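Local coordinates for protein peptidoglycan D,D-transpeptidase MrdA (Pseudomonas aeruginosa, PDB 7KIS) that probably cross-links the peptidoglycan of the cell wall as a penicillin-binding transpeptidase, captured here with a diazabicyclooctane inhibitor, at residues T205-Y211 / L416-G420; V180-N184 / G198-I202; R267-V271 / N316-R320; F408-V414 / I460-M465. One frame throughout, in Å; residues are numbered along the deposited sequence.

Interaction 1 of 4, residues T205-Y211 / L416-G420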
loop_
_atom_site.group_PDB
_atom_site.type_symbol
_atom_site.label_atom_id
_atom_site.label_comp_id
_atom_site.label_asym_id
_atom_site.label_seq_id
_atom_site.Cartn_x
_atom_site.Cartn_y
_atom_site.Cartn_z
ATOM N N THR A 205 10.752 -12.833 8.954
ATOM C CA THR A 205 10.215 -11.745 8.151
ATOM C C THR A 205 9.024 -11.139 8.881
ATOM O O THR A 205 8.559 -11.660 9.898
ATOM C CB THR A 205 9.828 -12.215 6.743
ATOM O OG1 THR A 205 9.426 -11.087 5.955
ATOM C CG2 THR A 205 8.689 -13.220 6.805
ATOM N N GLY A 206 8.530 -10.026 8.340
ATOM C CA GLY A 206 7.354 -9.368 8.881
ATOM C C GLY A 206 7.589 -8.706 10.230
ATOM O O GLY A 206 8.688 -8.243 10.552
ATOM N N ILE A 207 6.521 -8.662 11.032
ATOM C CA ILE A 207 6.574 -7.998 12.333
ATOM C C ILE A 207 7.492 -8.735 13.302
ATOM O O ILE A 207 8.163 -8.103 14.129
ATOM C CB ILE A 207 5.150 -7.853 12.901
ATOM C CG1 ILE A 207 4.343 -6.864 12.058
ATOM C CG2 ILE A 207 5.182 -7.397 14.354
ATOM C CD1 ILE A 207 4.775 -5.424 12.237
ATOM N N GLU A 208 7.545 -10.067 13.221
ATOM C CA GLU A 208 8.394 -10.831 14.133
ATOM C C GLU A 208 9.848 -10.386 14.043
ATOM O O GLU A 208 10.554 -10.337 15.056
ATOM C CB GLU A 208 8.278 -12.325 13.831
ATOM C CG GLU A 208 6.877 -12.888 13.987
ATOM C CD GLU A 208 6.603 -13.394 15.391
ATOM O OE1 GLU A 208 6.708 -12.597 16.347
ATOM O OE2 GLU A 208 6.282 -14.592 15.539
ATOM N N ARG A 209 10.314 -10.072 12.835
ATOM C CA ARG A 209 11.695 -9.646 12.637
ATOM C C ARG A 209 11.897 -8.174 12.987
ATOM O O ARG A 209 12.787 -7.831 13.773
ATOM C CB ARG A 209 12.119 -9.917 11.199
ATOM C CG ARG A 209 13.609 -9.864 10.995
ATOM C CD ARG A 209 13.907 -9.470 9.576
ATOM N NE ARG A 209 14.914 -10.326 8.963
ATOM C CZ ARG A 209 16.188 -9.983 8.807
ATOM N NH1 ARG A 209 16.609 -8.792 9.211
ATOM N NH2 ARG A 209 17.040 -10.827 8.240
ATOM N N PHE A 210 11.104 -7.284 12.373
ATOM C CA PHE A 210 11.282 -5.846 12.572
ATOM C C PHE A 210 11.314 -5.489 14.052
ATOM O O PHE A 210 12.109 -4.646 14.482
ATOM C CB PHE A 210 10.163 -5.078 11.863
ATOM C CG PHE A 210 10.467 -3.620 11.637
ATOM C CD1 PHE A 210 10.323 -2.697 12.661
ATOM C CD2 PHE A 210 10.888 -3.171 10.395
ATOM C CE1 PHE A 210 10.601 -1.358 12.455
ATOM C CE2 PHE A 210 11.167 -1.833 10.182
ATOM C CZ PHE A 210 11.023 -0.927 11.214
ATOM N N TYR A 211 10.452 -6.120 14.847
ATOM C CA TYR A 211 10.401 -5.904 16.286
ATOM C C TYR A 211 10.925 -7.111 17.057
ATOM O O TYR A 211 10.444 -7.412 18.153
ATOM C CB TYR A 211 8.979 -5.569 16.721
ATOM C CG TYR A 211 8.487 -4.223 16.246
ATOM C CD1 TYR A 211 9.054 -3.048 16.719
ATOM C CD2 TYR A 211 7.450 -4.128 15.327
ATOM C CE1 TYR A 211 8.604 -1.815 16.290
ATOM C CE2 TYR A 211 6.994 -2.899 14.891
ATOM C CZ TYR A 211 7.574 -1.746 15.377
ATOM O OH TYR A 211 7.126 -0.518 14.950
ATOM N N LEU A 416 6.287 2.885 8.419
ATOM C CA LEU A 416 7.151 3.004 9.587
ATOM C C LEU A 416 7.817 1.683 9.957
ATOM O O LEU A 416 9.012 1.666 10.267
ATOM C CB LEU A 416 6.353 3.536 10.781
ATOM C CG LEU A 416 7.097 3.612 12.117
ATOM C CD1 LEU A 416 8.337 4.489 11.998
ATOM C CD2 LEU A 416 6.182 4.125 13.214
ATOM N N ASP A 417 7.075 0.575 9.925
ATOM C CA ASP A 417 7.555 -0.699 10.454
ATOM C C ASP A 417 7.203 -1.859 9.519
ATOM O O ASP A 417 6.509 -2.803 9.883
ATOM C CB ASP A 417 6.982 -0.941 11.850
ATOM C CG ASP A 417 5.495 -0.643 11.929
ATOM O OD1 ASP A 417 4.827 -0.650 10.876
ATOM O OD2 ASP A 417 4.995 -0.400 13.048
ATOM N N MET A 418 7.692 -1.793 8.284
ATOM C CA MET A 418 7.494 -2.859 7.308
ATOM C C MET A 418 8.852 -3.342 6.819
ATOM O O MET A 418 9.606 -2.574 6.212
ATOM C CB MET A 418 6.629 -2.381 6.143
ATOM C CG MET A 418 5.157 -2.254 6.502
ATOM S SD MET A 418 4.100 -1.867 5.096
ATOM C CE MET A 418 2.523 -1.635 5.911
ATOM N N PHE A 419 9.161 -4.611 7.083
ATOM C CA PHE A 419 10.480 -5.150 6.780
ATOM C C PHE A 419 10.628 -5.418 5.290
ATOM O O PHE A 419 9.794 -6.099 4.683
ATOM C CB PHE A 419 10.757 -6.434 7.559
ATOM C CG PHE A 419 12.089 -7.045 7.224
ATOM C CD1 PHE A 419 13.263 -6.425 7.617
ATOM C CD2 PHE A 419 12.169 -8.213 6.481
ATOM C CE1 PHE A 419 14.491 -6.965 7.298
ATOM C CE2 PHE A 419 13.399 -8.761 6.158
ATOM C CZ PHE A 419 14.562 -8.133 6.565
ATOM N N GLY A 420 11.694 -4.881 4.702
ATOM C CA GLY A 420 12.005 -5.165 3.317
ATOM C C GLY A 420 11.121 -4.459 2.320
ATOM O O GLY A 420 10.851 -5.004 1.244
#

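Interaction 2 of 4, residues V180-N184 / G198-I202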
loop_
_atom_site.group_PDB
_atom_site.type_symbol
_atom_site.label_atom_id
_atom_site.label_comp_id
_atom_site.label_asym_id
_atom_site.label_seq_id
_atom_site.Cartn_x
_atom_site.Cartn_y
_atom_site.Cartn_z
ATOM N N VAL A 180 8.718 -17.008 12.511
ATOM C CA VAL A 180 10.020 -17.235 13.117
ATOM C C VAL A 180 10.486 -18.626 12.703
ATOM O O VAL A 180 9.702 -19.458 12.241
ATOM C CB VAL A 180 9.985 -17.098 14.657
ATOM C CG1 VAL A 180 9.816 -15.645 15.061
ATOM C CG2 VAL A 180 8.870 -17.944 15.248
ATOM N N GLY A 181 11.784 -18.866 12.859
ATOM C CA GLY A 181 12.375 -20.149 12.529
ATOM C C GLY A 181 13.640 -20.339 13.331
ATOM O O GLY A 181 14.037 -19.471 14.111
ATOM N N ARG A 182 14.277 -21.490 13.134
ATOM C CA ARG A 182 15.510 -21.765 13.856
ATOM C C ARG A 182 16.592 -20.776 13.428
ATOM O O ARG A 182 16.521 -20.157 12.363
ATOM C CB ARG A 182 15.995 -23.191 13.593
ATOM C CG ARG A 182 14.961 -24.278 13.811
ATOM C CD ARG A 182 15.194 -25.452 12.860
ATOM N NE ARG A 182 15.031 -25.072 11.458
ATOM C CZ ARG A 182 16.030 -24.770 10.634
ATOM N NH1 ARG A 182 15.774 -24.434 9.377
ATOM N NH2 ARG A 182 17.286 -24.804 11.064
ATOM N N ILE A 183 17.606 -20.637 14.271
ATOM C CA ILE A 183 18.664 -19.656 14.051
ATOM C C ILE A 183 19.783 -20.296 13.237
ATOM O O ILE A 183 20.214 -21.419 13.526
ATOM C CB ILE A 183 19.179 -19.103 15.389
ATOM C CG1 ILE A 183 18.049 -18.361 16.109
ATOM C CG2 ILE A 183 20.363 -18.178 15.186
ATOM C CD1 ILE A 183 18.287 -18.158 17.584
ATOM N N ASN A 184 20.261 -19.572 12.225
ATOM C CA ASN A 184 21.143 -20.121 11.206
ATOM C C ASN A 184 22.610 -19.957 11.606
ATOM O O ASN A 184 22.941 -19.604 12.741
ATOM C CB ASN A 184 20.860 -19.453 9.863
ATOM C CG ASN A 184 20.069 -20.340 8.922
ATOM O OD1 ASN A 184 20.028 -21.560 9.083
ATOM N ND2 ASN A 184 19.433 -19.727 7.931
ATOM N N GLY A 198 19.699 -19.891 25.346
ATOM C CA GLY A 198 18.441 -20.592 25.477
ATOM C C GLY A 198 17.385 -20.201 24.470
ATOM O O GLY A 198 16.315 -20.821 24.450
ATOM N N THR A 199 17.639 -19.190 23.637
ATOM C CA THR A 199 16.727 -18.791 22.572
ATOM C C THR A 199 17.258 -19.377 21.269
ATOM O O THR A 199 18.291 -18.934 20.755
ATOM C CB THR A 199 16.609 -17.271 22.483
ATOM O OG1 THR A 199 15.967 -16.766 23.662
ATOM C CG2 THR A 199 15.797 -16.868 21.260
ATOM N N HIS A 200 16.557 -20.377 20.747
ATOM C CA HIS A 200 16.987 -21.111 19.566
ATOM C C HIS A 200 16.227 -20.714 18.307
ATOM O O HIS A 200 16.438 -21.321 17.255
ATOM C CB HIS A 200 16.867 -22.617 19.820
ATOM C CG HIS A 200 17.878 -23.137 20.795
ATOM N ND1 HIS A 200 17.697 -24.297 21.518
ATOM C CD2 HIS A 200 19.085 -22.647 21.168
ATOM C CE1 HIS A 200 18.749 -24.500 22.291
ATOM N NE2 HIS A 200 19.605 -23.512 22.098
ATOM N N HIS A 201 15.344 -19.718 18.389
ATOM C CA HIS A 201 14.548 -19.272 17.255
ATOM C C HIS A 201 14.651 -17.755 17.145
ATOM O O HIS A 201 14.953 -17.063 18.120
ATOM C CB HIS A 201 13.070 -19.686 17.389
ATOM C CG HIS A 201 12.849 -21.167 17.463
ATOM N ND1 HIS A 201 13.858 -22.085 17.258
ATOM C CD2 HIS A 201 11.734 -21.889 17.721
ATOM C CE1 HIS A 201 13.374 -23.307 17.390
ATOM N NE2 HIS A 201 12.087 -23.216 17.670
ATOM N N ILE A 202 14.404 -17.244 15.939
ATOM C CA ILE A 202 14.553 -15.822 15.650
ATOM C C ILE A 202 13.528 -15.419 14.599
ATOM O O ILE A 202 13.060 -16.247 13.814
ATOM C CB ILE A 202 15.991 -15.491 15.176
ATOM C CG1 ILE A 202 16.216 -13.979 15.096
ATOM C CG2 ILE A 202 16.266 -16.125 13.822
ATOM C CD1 ILE A 202 16.680 -13.364 16.386
#

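Interaction 3 of 4, residues R267-V271 / N316-R320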
loop_
_atom_site.group_PDB
_atom_site.type_symbol
_atom_site.label_atom_id
_atom_site.label_comp_id
_atom_site.label_asym_id
_atom_site.label_seq_id
_atom_site.Cartn_x
_atom_site.Cartn_y
_atom_site.Cartn_z
ATOM N N ARG A 267 -4.491 -13.525 -7.671
ATOM C CA ARG A 267 -3.189 -13.104 -7.181
ATOM C C ARG A 267 -3.128 -11.582 -7.183
ATOM O O ARG A 267 -3.631 -10.930 -8.102
ATOM C CB ARG A 267 -2.079 -13.702 -8.050
ATOM C CG ARG A 267 -2.172 -15.223 -8.160
ATOM C CD ARG A 267 -1.251 -15.838 -9.216
ATOM N NE ARG A 267 -0.188 -14.948 -9.673
ATOM C CZ ARG A 267 0.566 -15.184 -10.744
ATOM N NH1 ARG A 267 1.516 -14.326 -11.094
ATOM N NH2 ARG A 267 0.373 -16.281 -11.465
ATOM N N GLY A 268 -2.522 -11.016 -6.149
ATOM C CA GLY A 268 -2.450 -9.565 -6.069
ATOM C C GLY A 268 -2.199 -9.104 -4.642
ATOM O O GLY A 268 -1.623 -9.834 -3.834
ATOM N N ALA A 269 -2.646 -7.881 -4.358
ATOM C CA ALA A 269 -2.393 -7.259 -3.068
ATOM C C ALA A 269 -3.481 -6.239 -2.755
ATOM O O ALA A 269 -3.998 -5.568 -3.652
ATOM C CB ALA A 269 -1.015 -6.584 -3.042
ATOM N N ILE A 270 -3.820 -6.133 -1.470
ATOM C CA ILE A 270 -4.807 -5.174 -0.977
ATOM C C ILE A 270 -4.267 -4.543 0.300
ATOM O O ILE A 270 -3.820 -5.253 1.206
ATOM C CB ILE A 270 -6.174 -5.834 -0.708
ATOM C CG1 ILE A 270 -6.788 -6.361 -2.004
ATOM C CG2 ILE A 270 -7.122 -4.854 -0.038
ATOM C CD1 ILE A 270 -8.057 -7.151 -1.788
ATOM N N VAL A 271 -4.311 -3.213 0.376
ATOM C CA VAL A 271 -3.814 -2.465 1.528
ATOM C C VAL A 271 -4.866 -1.436 1.919
ATOM O O VAL A 271 -5.251 -0.598 1.095
ATOM C CB VAL A 271 -2.470 -1.775 1.238
ATOM C CG1 VAL A 271 -2.021 -0.973 2.449
ATOM C CG2 VAL A 271 -1.417 -2.802 0.856
ATOM N N ASN A 316 5.908 -11.233 -1.314
ATOM C CA ASN A 316 5.171 -10.189 -0.603
ATOM C C ASN A 316 4.900 -9.070 -1.600
ATOM O O ASN A 316 5.687 -8.134 -1.750
ATOM C CB ASN A 316 5.952 -9.697 0.610
ATOM C CG ASN A 316 5.079 -8.961 1.609
ATOM O OD1 ASN A 316 4.139 -8.261 1.233
ATOM N ND2 ASN A 316 5.386 -9.116 2.893
ATOM N N ARG A 317 3.766 -9.175 -2.297
ATOM C CA ARG A 317 3.438 -8.229 -3.356
ATOM C C ARG A 317 3.193 -6.819 -2.836
ATOM O O ARG A 317 3.325 -5.859 -3.601
ATOM C CB ARG A 317 2.216 -8.721 -4.132
ATOM C CG ARG A 317 2.300 -10.186 -4.526
ATOM C CD ARG A 317 1.145 -10.593 -5.426
ATOM N NE ARG A 317 1.564 -11.515 -6.478
ATOM C CZ ARG A 317 1.804 -12.809 -6.290
ATOM N NH1 ARG A 317 1.669 -13.344 -5.084
ATOM N NH2 ARG A 317 2.180 -13.570 -7.308
ATOM N N VAL A 318 2.846 -6.671 -1.556
ATOM C CA VAL A 318 2.633 -5.340 -0.999
ATOM C C VAL A 318 3.954 -4.591 -0.882
ATOM O O VAL A 318 4.032 -3.392 -1.178
ATOM C CB VAL A 318 1.920 -5.441 0.362
ATOM C CG1 VAL A 318 1.940 -4.099 1.076
ATOM C CG2 VAL A 318 0.495 -5.929 0.182
ATOM N N LEU A 319 5.014 -5.283 -0.475
ATOM C CA LEU A 319 6.279 -4.642 -0.138
ATOM C C LEU A 319 7.303 -4.702 -1.261
ATOM O O LEU A 319 7.997 -3.711 -1.509
ATOM C CB LEU A 319 6.873 -5.286 1.118
ATOM C CG LEU A 319 5.974 -5.237 2.352
ATOM C CD1 LEU A 319 6.740 -5.647 3.599
ATOM C CD2 LEU A 319 5.386 -3.844 2.510
ATOM N N ARG A 320 7.418 -5.839 -1.944
ATOM C CA ARG A 320 8.401 -6.010 -3.006
ATOM C C ARG A 320 7.757 -6.189 -4.374
ATOM O O ARG A 320 8.459 -6.501 -5.342
ATOM C CB ARG A 320 9.314 -7.195 -2.686
ATOM C CG ARG A 320 9.994 -7.078 -1.333
ATOM C CD ARG A 320 10.695 -8.364 -0.936
ATOM N NE ARG A 320 11.157 -8.321 0.448
ATOM C CZ ARG A 320 10.431 -8.716 1.489
ATOM N NH1 ARG A 320 9.205 -9.187 1.305
ATOM N NH2 ARG A 320 10.930 -8.642 2.716
#

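Interaction 4 of 4, residues F408-V414 / I460-M465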
loop_
_atom_site.group_PDB
_atom_site.type_symbol
_atom_site.label_atom_id
_atom_site.label_comp_id
_atom_site.label_asym_id
_atom_site.label_seq_id
_atom_site.Cartn_x
_atom_site.Cartn_y
_atom_site.Cartn_z
ATOM N N PHE A 408 4.814 12.895 -2.163
ATOM C CA PHE A 408 3.688 11.993 -1.968
ATOM C C PHE A 408 4.126 10.598 -1.540
ATOM O O PHE A 408 3.269 9.747 -1.279
ATOM C CB PHE A 408 2.857 11.894 -3.251
ATOM C CG PHE A 408 1.632 12.761 -3.251
ATOM C CD1 PHE A 408 1.738 14.137 -3.358
ATOM C CD2 PHE A 408 0.371 12.198 -3.141
ATOM C CE1 PHE A 408 0.607 14.936 -3.356
ATOM C CE2 PHE A 408 -0.763 12.990 -3.139
ATOM C CZ PHE A 408 -0.643 14.361 -3.247
ATOM N N GLY A 409 5.430 10.342 -1.473
ATOM C CA GLY A 409 5.949 9.073 -1.011
ATOM C C GLY A 409 6.436 8.126 -2.085
ATOM O O GLY A 409 6.776 6.980 -1.764
ATOM N N PHE A 410 6.491 8.559 -3.340
ATOM C CA PHE A 410 7.015 7.736 -4.423
ATOM C C PHE A 410 8.524 7.914 -4.532
ATOM O O PHE A 410 9.028 9.041 -4.497
ATOM C CB PHE A 410 6.334 8.091 -5.745
ATOM C CG PHE A 410 4.856 7.828 -5.753
ATOM C CD1 PHE A 410 4.370 6.531 -5.716
ATOM C CD2 PHE A 410 3.950 8.876 -5.792
ATOM C CE1 PHE A 410 3.009 6.284 -5.720
ATOM C CE2 PHE A 410 2.588 8.636 -5.796
ATOM C CZ PHE A 410 2.117 7.337 -5.760
ATOM N N GLY A 411 9.239 6.800 -4.669
ATOM C CA GLY A 411 10.688 6.832 -4.721
ATOM C C GLY A 411 11.361 5.998 -3.649
ATOM O O GLY A 411 12.101 5.063 -3.968
ATOM N N GLN A 412 11.161 6.353 -2.385
ATOM C CA GLN A 412 11.596 5.557 -1.243
ATOM C C GLN A 412 10.382 5.004 -0.497
ATOM O O GLN A 412 9.229 5.239 -0.872
ATOM C CB GLN A 412 12.512 6.360 -0.319
ATOM C CG GLN A 412 11.982 7.696 0.135
ATOM C CD GLN A 412 13.035 8.483 0.889
ATOM O OE1 GLN A 412 14.231 8.220 0.757
ATOM N NE2 GLN A 412 12.598 9.450 1.685
ATOM N N LYS A 413 10.654 4.258 0.572
ATOM C CA LYS A 413 9.607 3.570 1.313
ATOM C C LYS A 413 8.829 4.548 2.185
ATOM O O LYS A 413 9.332 5.606 2.575
ATOM C CB LYS A 413 10.218 2.488 2.204
ATOM C CG LYS A 413 11.161 3.068 3.252
ATOM C CD LYS A 413 12.460 2.295 3.390
ATOM C CE LYS A 413 12.272 1.012 4.174
ATOM N NZ LYS A 413 13.581 0.356 4.452
ATOM N N VAL A 414 7.584 4.187 2.479
ATOM C CA VAL A 414 6.650 5.074 3.154
ATOM C C VAL A 414 6.376 4.627 4.585
ATOM O O VAL A 414 6.299 5.457 5.492
ATOM C CB VAL A 414 5.333 5.205 2.358
ATOM C CG1 VAL A 414 5.523 6.130 1.174
ATOM C CG2 VAL A 414 4.849 3.841 1.900
ATOM N N ILE A 460 1.748 -0.290 -1.227
ATOM C CA ILE A 460 1.644 0.519 -0.018
ATOM C C ILE A 460 1.933 1.983 -0.332
ATOM O O ILE A 460 1.300 2.885 0.228
ATOM C CB ILE A 460 2.582 -0.034 1.074
ATOM C CG1 ILE A 460 2.647 0.918 2.272
ATOM C CG2 ILE A 460 3.972 -0.295 0.512
ATOM C CD1 ILE A 460 1.346 1.026 3.035
ATOM N N GLN A 461 2.887 2.242 -1.232
ATOM C CA GLN A 461 3.102 3.603 -1.715
ATOM C C GLN A 461 1.836 4.165 -2.350
ATOM O O GLN A 461 1.547 5.361 -2.228
ATOM C CB GLN A 461 4.258 3.629 -2.713
ATOM C CG GLN A 461 5.620 3.858 -2.088
ATOM C CD GLN A 461 6.750 3.598 -3.062
ATOM O OE1 GLN A 461 6.535 3.062 -4.148
ATOM N NE2 GLN A 461 7.964 3.980 -2.679
ATOM N N LEU A 462 1.068 3.312 -3.032
ATOM C CA LEU A 462 -0.204 3.742 -3.602
ATOM C C LEU A 462 -1.226 4.032 -2.511
ATOM O O LEU A 462 -1.904 5.066 -2.541
ATOM C CB LEU A 462 -0.740 2.675 -4.559
ATOM C CG LEU A 462 -0.278 2.690 -6.016
ATOM C CD1 LEU A 462 0.987 1.870 -6.192
ATOM C CD2 LEU A 462 -1.380 2.163 -6.916
ATOM N N ALA A 463 -1.354 3.122 -1.542
ATOM C CA ALA A 463 -2.339 3.301 -0.478
ATOM C C ALA A 463 -2.025 4.520 0.377
ATOM O O ALA A 463 -2.939 5.210 0.843
ATOM C CB ALA A 463 -2.408 2.044 0.389
ATOM N N GLN A 464 -0.739 4.801 0.599
ATOM C CA GLN A 464 -0.372 5.993 1.354
ATOM C C GLN A 464 -0.713 7.260 0.580
ATOM O O GLN A 464 -1.131 8.263 1.170
ATOM C CB GLN A 464 1.116 5.955 1.709
ATOM C CG GLN A 464 1.634 7.212 2.397
ATOM C CD GLN A 464 0.757 7.661 3.555
ATOM O OE1 GLN A 464 0.230 6.842 4.311
ATOM N NE2 GLN A 464 0.599 8.972 3.699
ATOM N N MET A 465 -0.545 7.231 -0.744
ATOM C CA MET A 465 -0.988 8.350 -1.568
ATOM C C MET A 465 -2.497 8.531 -1.470
ATOM O O MET A 465 -2.996 9.663 -1.440
ATOM C CB MET A 465 -0.564 8.131 -3.019
ATOM C CG MET A 465 -1.330 8.972 -4.024
ATOM S SD MET A 465 -1.361 8.243 -5.671
ATOM C CE MET A 465 -2.765 9.098 -6.380
HETATM O O HOH W 1 3.258 7.090 -1.471
#

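Interaction 1 of 4, residues T205-Y211 / L416-G420
Arg209 of 205-211 lies across the face of Phe419 of 416-420. CD of Arg209 sits over the middle of one face of the Phe419 ring, 3.3 Å from its centroid, a CH-pi contact. The guanidinium continues over the rim of the same face, and its plane is only 16° from that of the ring. Arg209 extends toward Phe419 because CG is anti to the backbone N (chi1 -164°), and a bend at chi3 then lays the head group down. Its NE is held by the backbone O of Lys204. Thr205 OG1 approaches the ring edge, 4.0 Å from Phe419 CD2.

A second CH-pi contact joins Phe210 to Asp417. CA of Asp417 stands over one face of the phenyl ring, 3.7 Å from its centroid. Phe210 CD2 also reaches Phe419 CB at 4.3 Å.

The polar contact is one hydrogen bond, from Tyr211 OH to Asp417 OD2 at 2.9 Å. It uses the anti lone pair of OD2. The backbone N of Leu480 and of Ala481 also bind this carboxylate, so both its oxygens are gripped and it is probably stabilised as an anion.

Helix 206-210 belongs to the dimerisation-domain family region, and the loop 416-420 to the transpeptidase family region. Ile207 and Tyr211 also pack on strand 247-249, while Tyr211 reaches strand 481-484. Phe419 touches Arg320 of helix 317-320.

Interaction 2 of 4, residues V180-N184 / G198-I202
The imidazole of His201 lies obliquely against Arg182, with ND1 3.8 Å from Arg182 CA and CE1 4.0 Å from Arg182 CG. Arg182 meets the ring with its CA and CG, not with its guanidinium. At the ring edge, ND1 donates to the backbone O of His200, close to the ring plane, at 2.7 Å. This bond helps to set the rotation of the ring. Ile183 N reaches His200 O from the opposite face of the carbonyl plane, at 3.3 Å, so two donors hold this oxygen.

The backbones form an antiparallel pair. Gly181 and Ile202 are its hydrogen-bonded pair: Gly181 N binds Ile202 O at 3.1 Å, and Ile202 N binds Gly181 O at 2.9 Å. Arg182 and His201 are the next, non-hydrogen-bonded pair. Just past strand 179-182, Ile183 lies along the backbone of 199-202. Its CG1 packs on Ile202 CB at 3.7 Å, and CD1 lies 3.3 Å from Thr199 O.

Strands 179-182 and 201-205 make a two-stranded sheet in the dimerisation-domain family region. Tyr167 packs on Val180. Glu187 and Tyr196, from the connection between the strands, pack on Ile202. Thr199 OG1 bonds to His216 of helix 212-216.

Interaction 3 of 4, residues R267-V271 / N316-R320
This is a buried contact between strand 268-273 and the short, weakly bonded helix 317-320, on one face of the five-stranded sheet of the transpeptidase. Ala269 and Val271 both point toward the helix, and Val318 meets them with its two methyl branches. CG2 of Val318 lies 3.6 Å from Ala269 CB. CG1 of Val318 lies 3.6 Å from Val271 CG2, the two valines approaching at a slant. Ile460 of helix 459-470 touches Val271 and Val318 as well, so three elements share this apolar patch. Ile270 points away from helix 317-320, and its side chain touches helix 253-263.

Arg317 runs along the start of the strand. Its CD rests 3.3 Å from Gly268 O, and CB is 4.0 Å from Ala269 CB. A bend at chi3 (141°) turns the guanidinium, and Arg267 CB lies over one of its faces, offset toward the rim. Arg267 NE and Arg317 NH2 are 3.6 Å apart, with the two guanidinium planes 50° apart.

Glu586 forms salt bridges with both arginines, through OE1 to Arg267 NH1 and OE2 to Arg317 NE. Arg317 also donates to the backbone O of Asp311 and of Arg312. A shared carboxylate and backbone acceptors thus probably compensate the two neighbouring positive charges in this largely buried contact.

Interaction 4 of 4, residues F408-V414 / I460-M465
Met465 reaches Phe408 and Phe410 because its CG is anti to the backbone N (chi1 161°) and the chain beyond stays extended. Phe410 answers with CG anti to its carbonyl carbon (chi1 -63°), which carries the ring end to the helix. The sulfur then lies in the plane of the Phe410 ring, at its edge, with SD 3.6 Å from CZ. This is a Met-aromatic contact. Nearer the backbone, Met465 CG meets the edge of the Phe408 ring, 3.8 Å from CD2.

Gln461 is extended beyond CG and runs into the turn of the loop. Its CG lies 3.3 Å from Gly409 O, and NE2 donates to Gln412 O. That bond measures 2.5 Å, a doubtful length at this resolution, and enters above the carbonyl plane. Asp423 O also takes a bond from NE2, and OE1 accepts from Thr458 N, so both ends of the amide are held.

A Schellman motif at Gly409 closes the end of helix 398-407, and the loop that follows wraps over helix 459-470. Ile460 and Ala463 also pack on strand 268-273, and Leu462 on strand 566-572, both strands of the transpeptidase sheet. The side chain of Met465 is about 10 Å from that of Ser327, the predicted acyl-ester serine, and it also touches Ala332 of helix 330-340.

Val414 slides past Ile460 in the opposite direction, with CG2 3.7 Å from Ile460 CG1. A water donates to Phe408 O at 2.7 Å and to Gln461 O, and lies over one face of the Phe410 ring.

From the N terminus, interaction 2 comes first and closes a short loop between strands 179-182 and 201-205. The chain runs on from the second strand into helix 206-210, where interaction 1 opens. That contact spans about 200 residues and ties the dimerisation-domain region to the transpeptidase. Interaction 3 opens and closes within this span, joining strand 268-273 to helix 317-320. Interaction 4 begins at 408-414, before interaction 1 closes at 416-420, and ends on helix 459-470, so these two cross. Interactions 1, 3 and 4 touch one another through Met418, Leu319, Val318 and Ile460. Interaction 2 touches only interaction 1, where Val180 meets Glu208.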